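Local coordinates for prophenoloxidase b (Marsupenaeus japonicus, PDB 3WKY), which carries a type 3 dicopper-dioxygen site and, once activated from its proenzyme form, probably oxidises phenols to quinones as other phenoloxidases do, at residues S272-S277 / D390-R395; Y320-D325 / V329-G334; H447-P452 / R666-V671. All coordinates share one frame; numbering follows the deposited sequence.

The three contacts lie apart in the subunit and share no helix or strand, the nearest atoms of any two being at least about 15 Å distant. Contact 1 is buried in the copper-containing domain and pairs charges at the start of the helix that carries copper-site residues. Contact 2 belongs to the same domain and is nested, along the chain, inside the loop closed by contact 1, yet only partly buried; it combines a salt bridge with waters and a backbone hydrogen bond. Contact 3, with its strand in the Ig-like domain, is likewise partly buried, lies on the opposite side of the chain's centre from contact 2 and rests on apolar packing, without a direct hydrogen bond.

Contact 1: S272-S277 / D390-R395; sequences SSRQDS and DPVFFR. With CUO (Cu2-o2 cluster), chain J; EDO (1,2-ethanediol), chain K.
A buried salt bridge ties Arg274, in the long loop between helices 218-239 and 294-310, to Asp390 at the N-cap of helix 391-409 in the copper-containing domain. The guanidinium comes end-on, giving one nitrogen to each oxygen: Arg274 NH1 lies 2.8 Å from Asp390 OD2, and Arg274 NH2 lies 2.9 Å from Asp390 OD1 in a nearly straight bond (172°). Both oxygens are met on their syn side, and the two planar groups are nearly coplanar, 15° apart. Arg274 reaches across with CG anti to the backbone N (chi1 -176°), and the chain bends at chi3. Asp390 OD1 is shared, because Val392 N also donates to it at 2.9 Å, from above the carboxylate plane, as the capping bond of the helix. Val392 lies obliquely against the guanidinium, its CB 3.6 Å from Arg274 NH2 and its CG1 close to NH1. Arg274 NH2 has a further acceptor in Asp257 O. Replacing Asp390 with an alanine would probably leave the buried Arg274 charge without its mate and the first turn of the helix without its side-chain cap. One residue past Val392, Phe393 turns the edge of its ring to the dicopper-dioxygen cluster, with CE1 3.2 Å from O2 of the cluster. One carboxylate thus caps the helix that brings Phe393 and His397 to the copper site and probably balances a buried arginine's charge.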
ATOM      1  N   SER A 272      13.639  13.966  23.821  1.00 18.41           N
ATOM      2  CA  SER A 272      13.326  12.928  22.849  1.00 17.56           C
ATOM      3  C   SER A 272      13.634  13.408  21.438  1.00 15.98           C
ATOM      4  O   SER A 272      13.598  14.609  21.151  1.00 17.69           O
ATOM      5  CB  SER A 272      11.858  12.533  22.963  1.00 18.07           C
ATOM      6  OG  SER A 272      11.643  11.880  24.207  1.00 22.57           O
ATOM      7  N   SER A 273      13.954  12.459  20.567  1.00 15.28           N
ATOM      8  CA  SER A 273      14.215  12.751  19.164  1.00 13.91           C
ATOM      9  C   SER A 273      13.051  12.218  18.331  1.00 15.05           C
ATOM     10  O   SER A 273      12.125  11.597  18.860  1.00 16.48           O
ATOM     11  CB  SER A 273      15.508  12.067  18.727  1.00 17.78           C
ATOM     12  OG  SER A 273      16.622  12.526  19.482  1.00 19.16           O
ATOM     13  N   ARG A 274      13.109  12.441  17.027  1.00 16.25           N
ATOM     14  CA  ARG A 274      12.093  11.906  16.138  1.00 14.02           C
ATOM     15  C   ARG A 274      12.797  11.352  14.917  1.00 12.91           C
ATOM     16  O   ARG A 274      13.488  12.083  14.220  1.00 14.17           O
ATOM     17  CB  ARG A 274      11.104  12.993  15.696  1.00 15.05           C
ATOM     18  CG  ARG A 274       9.949  12.432  14.834  1.00 14.38           C
ATOM     19  CD  ARG A 274       9.031  13.538  14.294  1.00 11.49           C
ATOM     20  NE  ARG A 274       9.760  14.426  13.381  1.00 13.16           N
ATOM     21  CZ  ARG A 274      10.231  15.635  13.691  1.00 16.64           C
ATOM     22  NH1 ARG A 274      10.044  16.150  14.902  1.00 13.55           N
ATOM     23  NH2 ARG A 274      10.895  16.335  12.775  1.00 15.24           N
ATOM     24  N   GLN A 275      12.636  10.051  14.675  1.00 14.48           N
ATOM     25  CA  GLN A 275      13.253   9.415  13.515  1.00 13.12           C
ATOM     26  C   GLN A 275      12.652   9.940  12.223  1.00 10.07           C
ATOM     27  O   GLN A 275      11.495  10.381  12.197  1.00 12.76           O
ATOM     28  CB  GLN A 275      13.052   7.893  13.584  1.00 11.60           C
ATOM     29  CG  GLN A 275      13.816   7.264  14.749  1.00 11.06           C
ATOM     30  CD  GLN A 275      13.390   5.842  15.047  1.00 13.95           C
ATOM     31  OE1 GLN A 275      13.638   5.345  16.144  1.00 13.20           O
ATOM     32  NE2 GLN A 275      12.746   5.180  14.078  1.00 12.31           N
ATOM     33  N   ASP A 276      13.423   9.867  11.142  1.00 11.20           N
ATOM     34  CA  ASP A 276      12.852  10.103   9.815  1.00 14.85           C
ATOM     35  C   ASP A 276      11.620   9.212   9.601  1.00 16.22           C
ATOM     36  O   ASP A 276      11.547   8.085  10.127  1.00 14.83           O
ATOM     37  CB  ASP A 276      13.868   9.791   8.710  1.00 16.94           C
ATOM     38  CG  ASP A 276      15.011  10.798   8.628  1.00 19.32           C
ATOM     39  OD1 ASP A 276      14.886  11.965   9.064  1.00 17.38           O
ATOM     40  OD2 ASP A 276      16.059  10.418   8.073  1.00 21.11           O
ATOM     41  N   SER A 277      10.663   9.718   8.824  1.00 14.43           N
ATOM     42  CA  SER A 277       9.464   8.957   8.449  1.00 13.99           C
ATOM     43  C   SER A 277       8.637   8.511   9.647  1.00 16.30           C
ATOM     44  O   SER A 277       8.282   7.338   9.751  1.00 14.64           O
ATOM     45  CB  SER A 277       9.833   7.738   7.589  1.00 19.10           C
ATOM     46  OG  SER A 277      10.618   8.152   6.480  1.00 20.99           O
ATOM     47  N   ASP A 390      13.614  22.548  15.262  1.00 14.46           N
ATOM     48  CA  ASP A 390      13.174  21.355  14.519  1.00 17.63           C
ATOM     49  C   ASP A 390      12.706  21.764  13.130  1.00 14.30           C
ATOM     50  O   ASP A 390      11.882  22.668  13.005  1.00 13.59           O
ATOM     51  CB  ASP A 390      12.019  20.696  15.296  1.00 13.76           C
ATOM     52  CG  ASP A 390      11.715  19.272  14.846  1.00 15.51           C
ATOM     53  OD1 ASP A 390      11.780  18.981  13.629  1.00 14.46           O
ATOM     54  OD2 ASP A 390      11.365  18.441  15.721  1.00 16.31           O
ATOM     55  N   PRO A 391      13.232  21.117  12.065  1.00 14.09           N
ATOM     56  CA  PRO A 391      12.721  21.476  10.731  1.00 15.17           C
ATOM     57  C   PRO A 391      11.198  21.359  10.617  1.00 13.66           C
ATOM     58  O   PRO A 391      10.580  22.100   9.844  1.00 13.57           O
ATOM     59  CB  PRO A 391      13.426  20.481   9.788  1.00 15.10           C
ATOM     60  CG  PRO A 391      13.912  19.339  10.718  1.00 16.97           C
ATOM     61  CD  PRO A 391      14.268  20.066  11.998  1.00 15.74           C
ATOM     62  N   VAL A 392      10.592  20.450  11.378  1.00 11.42           N
ATOM     63  CA  VAL A 392       9.146  20.301  11.282  1.00 13.41           C
ATOM     64  C   VAL A 392       8.399  21.511  11.844  1.00 15.18           C
ATOM     65  O   VAL A 392       7.228  21.717  11.522  1.00 13.15           O
ATOM     66  CB  VAL A 392       8.636  18.989  11.926  1.00 12.35           C
ATOM     67  CG1 VAL A 392       8.397  19.161  13.441  1.00 13.15           C
ATOM     68  CG2 VAL A 392       7.353  18.545  11.244  1.00 12.13           C
ATOM     69  N   PHE A 393       9.065  22.314  12.673  1.00 13.37           N
ATOM     70  CA  PHE A 393       8.457  23.575  13.115  1.00 14.84           C
ATOM     71  C   PHE A 393       7.974  24.381  11.915  1.00 12.61           C
ATOM     72  O   PHE A 393       6.860  24.952  11.907  1.00 11.85           O
ATOM     73  CB  PHE A 393       9.463  24.421  13.901  1.00 11.98           C
ATOM     74  CG  PHE A 393       8.906  25.752  14.337  1.00 11.60           C
ATOM     75  CD1 PHE A 393       8.219  25.867  15.538  1.00 15.97           C
ATOM     76  CD2 PHE A 393       9.036  26.878  13.522  1.00 16.04           C
ATOM     77  CE1 PHE A 393       7.682  27.098  15.934  1.00 15.21           C
ATOM     78  CE2 PHE A 393       8.504  28.116  13.900  1.00 15.73           C
ATOM     79  CZ  PHE A 393       7.820  28.224  15.112  1.00 12.99           C
ATOM     80  N   PHE A 394       8.822  24.449  10.901  1.00 12.85           N
ATOM     81  CA  PHE A 394       8.515  25.302   9.763  1.00 15.07           C
ATOM     82  C   PHE A 394       7.532  24.643   8.802  1.00 14.43           C
ATOM     83  O   PHE A 394       6.787  25.324   8.109  1.00 13.18           O
ATOM     84  CB  PHE A 394       9.800  25.778   9.090  1.00 14.37           C
ATOM     85  CG  PHE A 394      10.584  26.726   9.950  1.00 13.45           C
ATOM     86  CD1 PHE A 394      10.344  28.099   9.888  1.00 14.49           C
ATOM     87  CD2 PHE A 394      11.523  26.245  10.861  1.00 14.47           C
ATOM     88  CE1 PHE A 394      11.044  28.983  10.716  1.00 14.52           C
ATOM     89  CE2 PHE A 394      12.225  27.112  11.688  1.00 16.56           C
ATOM     90  CZ  PHE A 394      11.993  28.489  11.604  1.00 13.50           C
ATOM     91  N   ARG A 395       7.492  23.316   8.786  1.00 13.95           N
ATOM     92  CA  ARG A 395       6.454  22.652   8.018  1.00 14.15           C
ATOM     93  C   ARG A 395       5.096  22.873   8.691  1.00 13.13           C
ATOM     94  O   ARG A 395       4.088  23.088   8.016  1.00 13.69           O
ATOM     95  CB  ARG A 395       6.762  21.145   7.879  1.00 11.50           C
ATOM     96  CG  ARG A 395       8.076  20.847   7.126  1.00 16.62           C
ATOM     97  CD  ARG A 395       8.051  19.424   6.510  1.00 11.62           C
ATOM     98  NE  ARG A 395       6.913  19.301   5.592  1.00 13.45           N
ATOM     99  CZ  ARG A 395       6.324  18.158   5.258  1.00 18.90           C
ATOM    100  NH1 ARG A 395       6.747  17.004   5.773  1.00 17.78           N
ATOM    101  NH2 ARG A 395       5.291  18.172   4.418  1.00 14.37           N
TER
HETATM  102 CU1  CUO J 708       5.362  30.168  17.924  1.00 26.47          CU
HETATM  103 CU2  CUO J 708       3.804  27.107  16.841  1.00 20.77          CU
HETATM  104  O1  CUO J 708       3.982  28.725  17.974  1.00 34.54           O
HETATM  105  O2  CUO J 708       5.431  27.920  18.045  1.00 28.87           O
HETATM  106  C1  EDO K 709      10.508   4.155  10.038  1.00 21.66           C
HETATM  107  O1  EDO K 709      11.601   3.258   9.790  1.00 18.14           O
HETATM  108  C2  EDO K 709      10.711   4.864  11.375  1.00 22.51           C
HETATM  109  O2  EDO K 709      11.854   5.737  11.324  1.00 17.19           O

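Contact 2: Y320-D325 / V329-G334; sequences YVRLTD and VGEDYG
The backbones of 322-325 and 331-334 run at 78° to each other and come together where Gly334 N donates to Thr324 O (2.8 Å), the CA atoms of Leu323 and Gly334 being 4.0 Å apart. Gly334 fits closely here, since a CB on it would clash with Thr324 N. Near the other end of the contact, Arg322 holds Glu331 side-on with NE and NH2: NE reaches Glu331 OE2 at 2.9 Å and NH2 reaches Glu331 OE1 at 2.7 Å. Both bonds use syn lone pairs, and the guanidinium and carboxylate are nearly coplanar, 17° apart, although the two side chains cross at about a right angle. Glu331 stretches out fully to get there, CG opposite the backbone N (chi1 -176°), while Arg322 bends at chi3. Thr324 CB lies above one face of the guanidinium, toward its rim, and Thr324 CG2 is 3.8 Å from Glu331 OE1. A water bridges Arg322 O and Glu331 OE2, donating to the latter at 2.6 Å, and a second accepts from Thr324 N. Asp325 OD1 takes bonds from Tyr407 OH and Ile335 N, and OD2 forms a salt bridge with Lys408. Arg322 NH1 also meets Cys687 O of the third subunit, which sets this loop at a subunit interface. Together the contacts close the short connection from strand 320-322 of a two-stranded antiparallel hairpin sheet to helix 334-343, whose N-cap position is held by Tyr333.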
ATOM      1  N   TYR A 320     -23.726  34.317  14.662  1.00 29.06           N
ATOM      2  CA  TYR A 320     -22.683  34.294  13.641  1.00 29.38           C
ATOM      3  C   TYR A 320     -21.829  35.545  13.753  1.00 31.24           C
ATOM      4  O   TYR A 320     -22.347  36.628  14.019  1.00 28.11           O
ATOM      5  CB  TYR A 320     -23.296  34.172  12.241  1.00 30.34           C
ATOM      6  CG  TYR A 320     -23.912  32.813  11.996  1.00 39.81           C
ATOM      7  CD1 TYR A 320     -23.112  31.690  11.868  1.00 41.87           C
ATOM      8  CD2 TYR A 320     -25.289  32.646  11.914  1.00 49.28           C
ATOM      9  CE1 TYR A 320     -23.657  30.438  11.644  1.00 44.36           C
ATOM     10  CE2 TYR A 320     -25.844  31.393  11.695  1.00 51.80           C
ATOM     11  CZ  TYR A 320     -25.021  30.294  11.563  1.00 50.66           C
ATOM     12  OH  TYR A 320     -25.553  29.041  11.346  1.00 67.56           O
ATOM     13  N   VAL A 321     -20.520  35.386  13.581  1.00 20.16           N
ATOM     14  CA  VAL A 321     -19.594  36.507  13.666  1.00 20.87           C
ATOM     15  C   VAL A 321     -18.950  36.716  12.303  1.00 22.96           C
ATOM     16  O   VAL A 321     -18.250  35.830  11.803  1.00 20.28           O
ATOM     17  CB  VAL A 321     -18.470  36.254  14.696  1.00 23.26           C
ATOM     18  CG1 VAL A 321     -17.679  37.540  14.928  1.00 25.81           C
ATOM     19  CG2 VAL A 321     -19.046  35.746  16.007  1.00 34.92           C
ATOM     20  N   ARG A 322     -19.185  37.875  11.690  1.00 18.55           N
ATOM     21  CA  ARG A 322     -18.604  38.166  10.390  1.00 19.98           C
ATOM     22  C   ARG A 322     -17.081  38.255  10.445  1.00 18.79           C
ATOM     23  O   ARG A 322     -16.520  38.798  11.400  1.00 19.90           O
ATOM     24  CB  ARG A 322     -19.167  39.487   9.848  1.00 24.56           C
ATOM     25  CG  ARG A 322     -18.480  39.987   8.608  1.00 25.92           C
ATOM     26  CD  ARG A 322     -19.203  41.196   8.001  1.00 27.06           C
ATOM     27  NE  ARG A 322     -18.829  42.448   8.651  1.00 27.39           N
ATOM     28  CZ  ARG A 322     -19.017  43.645   8.101  1.00 31.77           C
ATOM     29  NH1 ARG A 322     -19.570  43.741   6.898  1.00 26.17           N
ATOM     30  NH2 ARG A 322     -18.643  44.738   8.745  1.00 31.11           N
ATOM     31  N   LEU A 323     -16.422  37.719   9.416  1.00 16.33           N
ATOM     32  CA  LEU A 323     -14.979  37.842   9.242  1.00 15.11           C
ATOM     33  C   LEU A 323     -14.687  38.885   8.174  1.00 16.23           C
ATOM     34  O   LEU A 323     -15.063  38.720   7.013  1.00 18.56           O
ATOM     35  CB  LEU A 323     -14.369  36.506   8.783  1.00 15.45           C
ATOM     36  CG  LEU A 323     -14.478  35.335   9.750  1.00 14.37           C
ATOM     37  CD1 LEU A 323     -13.888  34.074   9.077  1.00 16.72           C
ATOM     38  CD2 LEU A 323     -13.734  35.641  11.050  1.00 14.77           C
ATOM     39  N   THR A 324     -14.012  39.967   8.551  1.00 16.02           N
ATOM     40  CA  THR A 324     -13.632  40.968   7.550  1.00 15.27           C
ATOM     41  C   THR A 324     -12.390  41.728   7.988  1.00 16.29           C
ATOM     42  O   THR A 324     -12.231  42.017   9.176  1.00 17.03           O
ATOM     43  CB  THR A 324     -14.801  41.965   7.269  1.00 21.20           C
ATOM     44  OG1 THR A 324     -14.404  42.894   6.255  1.00 19.38           O
ATOM     45  CG2 THR A 324     -15.189  42.741   8.532  1.00 20.96           C
ATOM     46  N   ASP A 325     -11.501  42.035   7.042  1.00 15.82           N
ATOM     47  CA  ASP A 325     -10.359  42.887   7.348  1.00 20.41           C
ATOM     48  C   ASP A 325     -10.648  44.335   6.924  1.00 16.89           C
ATOM     49  O   ASP A 325      -9.744  45.171   6.908  1.00 18.46           O
ATOM     50  CB  ASP A 325      -9.071  42.380   6.689  1.00 15.33           C
ATOM     51  CG  ASP A 325      -8.453  41.181   7.429  1.00 14.72           C
ATOM     52  OD1 ASP A 325      -9.096  40.643   8.358  1.00 16.65           O
ATOM     53  OD2 ASP A 325      -7.324  40.780   7.074  1.00 17.24           O
ATOM     54  N   VAL A 329     -16.056  50.422  12.670  1.00 28.79           N
ATOM     55  CA  VAL A 329     -15.514  50.884  13.940  1.00 25.06           C
ATOM     56  C   VAL A 329     -16.096  50.028  15.059  1.00 24.79           C
ATOM     57  O   VAL A 329     -17.310  49.788  15.102  1.00 27.31           O
ATOM     58  CB  VAL A 329     -15.825  52.383  14.174  1.00 31.66           C
ATOM     59  CG1 VAL A 329     -15.454  52.802  15.596  1.00 25.90           C
ATOM     60  CG2 VAL A 329     -15.077  53.227  13.150  1.00 28.98           C
ATOM     61  N   GLY A 330     -15.223  49.517  15.925  1.00 25.18           N
ATOM     62  CA  GLY A 330     -15.648  48.649  17.012  1.00 25.52           C
ATOM     63  C   GLY A 330     -15.799  47.166  16.664  1.00 26.18           C
ATOM     64  O   GLY A 330     -16.109  46.357  17.535  1.00 26.22           O
ATOM     65  N   GLU A 331     -15.603  46.806  15.399  1.00 26.39           N
ATOM     66  CA  GLU A 331     -15.691  45.398  14.986  1.00 24.41           C
ATOM     67  C   GLU A 331     -14.301  44.766  15.005  1.00 21.11           C
ATOM     68  O   GLU A 331     -13.311  45.434  14.724  1.00 22.21           O
ATOM     69  CB  GLU A 331     -16.302  45.296  13.584  1.00 23.57           C
ATOM     70  CG  GLU A 331     -16.529  43.870  13.087  1.00 23.14           C
ATOM     71  CD  GLU A 331     -17.187  43.820  11.716  1.00 25.36           C
ATOM     72  OE1 GLU A 331     -17.128  44.829  10.977  1.00 24.23           O
ATOM     73  OE2 GLU A 331     -17.772  42.771  11.374  1.00 25.73           O
ATOM     74  N   ASP A 332     -14.211  43.480  15.341  1.00 21.95           N
ATOM     75  CA  ASP A 332     -12.908  42.820  15.332  1.00 18.19           C
ATOM     76  C   ASP A 332     -12.446  42.593  13.888  1.00 17.98           C
ATOM     77  O   ASP A 332     -13.267  42.565  12.963  1.00 20.56           O
ATOM     78  CB  ASP A 332     -13.004  41.475  16.055  1.00 21.63           C
ATOM     79  CG  ASP A 332     -11.681  41.050  16.663  1.00 26.68           C
ATOM     80  OD1 ASP A 332     -10.630  41.635  16.301  1.00 28.30           O
ATOM     81  OD2 ASP A 332     -11.699  40.133  17.506  1.00 28.36           O
ATOM     82  N   TYR A 333     -11.138  42.435  13.693  1.00 19.39           N
ATOM     83  CA  TYR A 333     -10.596  42.095  12.384  1.00 15.99           C
ATOM     84  C   TYR A 333     -10.747  40.593  12.152  1.00 17.71           C
ATOM     85  O   TYR A 333     -10.496  39.796  13.063  1.00 16.92           O
ATOM     86  CB  TYR A 333      -9.102  42.424  12.322  1.00 16.87           C
ATOM     87  CG  TYR A 333      -8.770  43.900  12.427  1.00 19.82           C
ATOM     88  CD1 TYR A 333      -8.865  44.569  13.649  1.00 23.48           C
ATOM     89  CD2 TYR A 333      -8.347  44.611  11.320  1.00 23.73           C
ATOM     90  CE1 TYR A 333      -8.563  45.917  13.753  1.00 25.41           C
ATOM     91  CE2 TYR A 333      -8.037  45.964  11.414  1.00 22.77           C
ATOM     92  CZ  TYR A 333      -8.149  46.604  12.637  1.00 22.98           C
ATOM     93  OH  TYR A 333      -7.838  47.948  12.738  1.00 23.44           O
ATOM     94  N   GLY A 334     -11.134  40.206  10.940  1.00 19.13           N
ATOM     95  CA  GLY A 334     -11.295  38.793  10.629  1.00 15.51           C
ATOM     96  C   GLY A 334     -10.013  38.003  10.838  1.00 16.99           C
ATOM     97  O   GLY A 334     -10.056  36.886  11.368  1.00 18.09           O
TER
HETATM   98  O   HOH W   1     -14.076  40.421  11.357  1.00 17.50           O
HETATM   99  O   HOH W   2     -17.493  40.747  13.027  1.00 22.81           O

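Contact 3: H447-P452 / R666-V671; sequences HTFFTP and RDPSSV
Phe449, on strand 445-456, and Pro668, at the start of a 3-10 turn, cross obliquely and make the main apolar touch of this contact. Pro668 CG lies 3.8 Å from Phe449 CB and 3.9 Å from Phe449 CG, so the proline meets the root of the aromatic side chain, while Pro668 CB comes to 4.1 Å from Phe449 CD2. Phe449 carries its ring between the backbone N and the carbonyl carbon (chi1 38°), which sets CG and CD2 beside the proline; the ring also meets Trp435 with the planes at about 45°. Two residues back on the strand, His447 extends toward Val671, whose CG1 approaches the imidazole obliquely, 4.4 Å from NE2. The other ring nitrogen, ND1, is taken up by Glu432. The turn that presents Pro668 and Val671 is stiffened from within: Asp667 O accepts from both Ser670 N and Ser670 OG, the hydroxyl at 2.8 Å and nearly in line with the carbonyl. The only polar link across the contact is a water that accepts from Phe450 N at 2.8 Å and donates weakly to Arg666 O. Arg666 itself packs on Tyr312 of the fourth subunit. Segment 666-671 thus lies against strand 445-456, the sheet neighbour of strand 655-664, through largely apolar, undirected contact, while the backbone bond of Thr448 with Leu665, just before the turn, probably helps to place it.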
ATOM      1  N   HIS A 447      25.831  42.674   3.002  1.00 21.77           N
ATOM      2  CA  HIS A 447      26.602  41.452   3.193  1.00 21.07           C
ATOM      3  C   HIS A 447      26.193  40.698   4.445  1.00 22.53           C
ATOM      4  O   HIS A 447      25.609  41.257   5.368  1.00 23.23           O
ATOM      5  CB  HIS A 447      28.107  41.738   3.269  1.00 24.24           C
ATOM      6  CG  HIS A 447      28.711  42.176   1.976  1.00 24.39           C
ATOM      7  ND1 HIS A 447      28.926  43.502   1.670  1.00 27.47           N
ATOM      8  CD2 HIS A 447      29.145  41.466   0.905  1.00 29.75           C
ATOM      9  CE1 HIS A 447      29.470  43.590   0.467  1.00 29.18           C
ATOM     10  NE2 HIS A 447      29.614  42.371  -0.017  1.00 28.50           N
ATOM     11  N   THR A 448      26.494  39.407   4.450  1.00 20.77           N
ATOM     12  CA  THR A 448      26.346  38.606   5.662  0.81 20.94           C
ATOM     13  C   THR A 448      27.569  37.732   5.789  1.00 20.95           C
ATOM     14  O   THR A 448      28.283  37.488   4.812  1.00 24.27           O
ATOM     15  CB  THR A 448      25.082  37.700   5.692  0.81 21.11           C
ATOM     16  OG1 THR A 448      25.209  36.655   4.722  0.81 17.52           O
ATOM     17  CG2 THR A 448      23.810  38.501   5.444  0.81 21.18           C
ATOM     18  N   PHE A 449      27.862  37.310   7.016  1.00 20.61           N
ATOM     19  CA  PHE A 449      29.004  36.422   7.269  1.00 26.64           C
ATOM     20  C   PHE A 449      28.887  35.796   8.654  1.00 23.45           C
ATOM     21  O   PHE A 449      28.032  36.198   9.446  1.00 26.34           O
ATOM     22  CB  PHE A 449      30.341  37.171   7.127  1.00 24.32           C
ATOM     23  CG  PHE A 449      30.310  38.577   7.660  1.00 22.59           C
ATOM     24  CD1 PHE A 449      30.121  38.822   9.014  1.00 27.78           C
ATOM     25  CD2 PHE A 449      30.477  39.652   6.805  1.00 27.84           C
ATOM     26  CE1 PHE A 449      30.088  40.116   9.505  1.00 33.46           C
ATOM     27  CE2 PHE A 449      30.449  40.951   7.288  1.00 24.53           C
ATOM     28  CZ  PHE A 449      30.255  41.181   8.638  1.00 28.17           C
ATOM     29  N   PHE A 450      29.729  34.813   8.957  1.00 21.41           N
ATOM     30  CA  PHE A 450      29.682  34.212  10.289  1.00 24.72           C
ATOM     31  C   PHE A 450      30.723  34.822  11.223  1.00 31.98           C
ATOM     32  O   PHE A 450      31.850  35.095  10.814  1.00 30.50           O
ATOM     33  CB  PHE A 450      29.823  32.688  10.234  1.00 20.68           C
ATOM     34  CG  PHE A 450      28.593  31.996   9.719  1.00 24.31           C
ATOM     35  CD1 PHE A 450      27.563  31.649  10.587  1.00 25.13           C
ATOM     36  CD2 PHE A 450      28.454  31.712   8.365  1.00 24.17           C
ATOM     37  CE1 PHE A 450      26.416  31.017  10.113  1.00 26.70           C
ATOM     38  CE2 PHE A 450      27.311  31.082   7.881  1.00 31.30           C
ATOM     39  CZ  PHE A 450      26.294  30.733   8.754  1.00 21.87           C
ATOM     40  N   THR A 451      30.315  35.031  12.472  1.00 26.04           N
ATOM     41  CA  THR A 451      31.146  35.652  13.496  1.00 28.88           C
ATOM     42  C   THR A 451      30.930  34.900  14.813  1.00 31.54           C
ATOM     43  O   THR A 451      29.807  34.507  15.129  1.00 29.40           O
ATOM     44  CB  THR A 451      30.768  37.149  13.670  1.00 34.08           C
ATOM     45  OG1 THR A 451      31.234  37.903  12.543  1.00 50.23           O
ATOM     46  CG2 THR A 451      31.384  37.740  14.926  1.00 49.52           C
ATOM     47  N   PRO A 452      32.005  34.684  15.583  1.00 31.75           N
ATOM     48  CA  PRO A 452      31.858  34.045  16.897  1.00 35.46           C
ATOM     49  C   PRO A 452      31.223  34.980  17.923  1.00 37.86           C
ATOM     50  O   PRO A 452      31.386  36.196  17.822  1.00 37.24           O
ATOM     51  CB  PRO A 452      33.305  33.741  17.297  1.00 39.40           C
ATOM     52  CG  PRO A 452      34.116  34.762  16.566  1.00 45.68           C
ATOM     53  CD  PRO A 452      33.418  34.939  15.245  1.00 33.42           C
ATOM     54  N   ARG A 666      31.953  33.988   2.777  1.00 25.44           N
ATOM     55  CA  ARG A 666      32.559  32.882   3.511  1.00 32.61           C
ATOM     56  C   ARG A 666      33.825  33.349   4.244  1.00 34.14           C
ATOM     57  O   ARG A 666      34.175  32.831   5.303  1.00 32.62           O
ATOM     58  CB  ARG A 666      32.884  31.731   2.554  1.00 37.78           C
ATOM     59  CG  ARG A 666      33.674  30.601   3.194  1.00 59.77           C
ATOM     60  CD  ARG A 666      33.968  29.460   2.226  1.00 66.73           C
ATOM     61  NE  ARG A 666      32.874  28.493   2.151  1.00 75.35           N
ATOM     62  CZ  ARG A 666      32.592  27.603   3.099  1.00 71.69           C
ATOM     63  NH1 ARG A 666      33.310  27.558   4.218  1.00 65.59           N
ATOM     64  NH2 ARG A 666      31.580  26.762   2.936  1.00 71.86           N
ATOM     65  N   ASP A 667      34.487  34.348   3.670  1.00 37.04           N
ATOM     66  CA  ASP A 667      35.696  34.936   4.237  1.00 31.22           C
ATOM     67  C   ASP A 667      35.607  36.446   4.026  1.00 32.64           C
ATOM     68  O   ASP A 667      35.875  36.942   2.929  1.00 33.48           O
ATOM     69  CB  ASP A 667      36.928  34.361   3.531  1.00 40.72           C
ATOM     70  CG  ASP A 667      38.209  35.102   3.876  1.00 49.47           C
ATOM     71  OD1 ASP A 667      38.290  35.701   4.971  1.00 42.23           O
ATOM     72  OD2 ASP A 667      39.140  35.078   3.040  1.00 49.79           O
ATOM     73  N   PRO A 668      35.201  37.182   5.073  1.00 27.39           N
ATOM     74  CA  PRO A 668      34.885  38.608   4.929  1.00 28.93           C
ATOM     75  C   PRO A 668      36.049  39.434   4.368  1.00 38.05           C
ATOM     76  O   PRO A 668      35.823  40.440   3.687  1.00 33.59           O
ATOM     77  CB  PRO A 668      34.557  39.040   6.360  1.00 28.18           C
ATOM     78  CG  PRO A 668      34.094  37.770   7.045  1.00 29.40           C
ATOM     79  CD  PRO A 668      34.919  36.676   6.429  1.00 32.85           C
ATOM     80  N   SER A 669      37.278  39.001   4.629  1.00 34.63           N
ATOM     81  CA  SER A 669      38.446  39.740   4.158  1.00 42.59           C
ATOM     82  C   SER A 669      38.593  39.667   2.633  1.00 44.69           C
ATOM     83  O   SER A 669      39.382  40.409   2.041  1.00 43.20           O
ATOM     84  CB  SER A 669      39.717  39.234   4.843  1.00 33.85           C
ATOM     85  OG  SER A 669      40.171  38.035   4.245  1.00 49.07           O
ATOM     86  N   SER A 670      37.821  38.786   1.999  1.00 37.85           N
ATOM     87  CA  SER A 670      37.855  38.646   0.543  1.00 36.17           C
ATOM     88  C   SER A 670      37.455  39.928  -0.194  1.00 36.08           C
ATOM     89  O   SER A 670      37.755  40.079  -1.380  1.00 40.04           O
ATOM     90  CB  SER A 670      36.957  37.494   0.088  1.00 38.12           C
ATOM     91  OG  SER A 670      35.593  37.825   0.265  1.00 32.94           O
ATOM     92  N   VAL A 671      36.786  40.855   0.493  1.00 32.60           N
ATOM     93  CA  VAL A 671      36.375  42.099  -0.164  1.00 34.39           C
ATOM     94  C   VAL A 671      37.562  43.031  -0.395  1.00 44.53           C
ATOM     95  O   VAL A 671      37.470  43.983  -1.172  1.00 39.89           O
ATOM     96  CB  VAL A 671      35.271  42.870   0.602  1.00 35.07           C
ATOM     97  CG1 VAL A 671      33.983  42.048   0.675  1.00 35.36           C
ATOM     98  CG2 VAL A 671      35.744  43.280   1.993  1.00 32.83           C
TER
HETATM   99  O   HOH W   3      31.399  33.815   6.995  1.00 25.85           O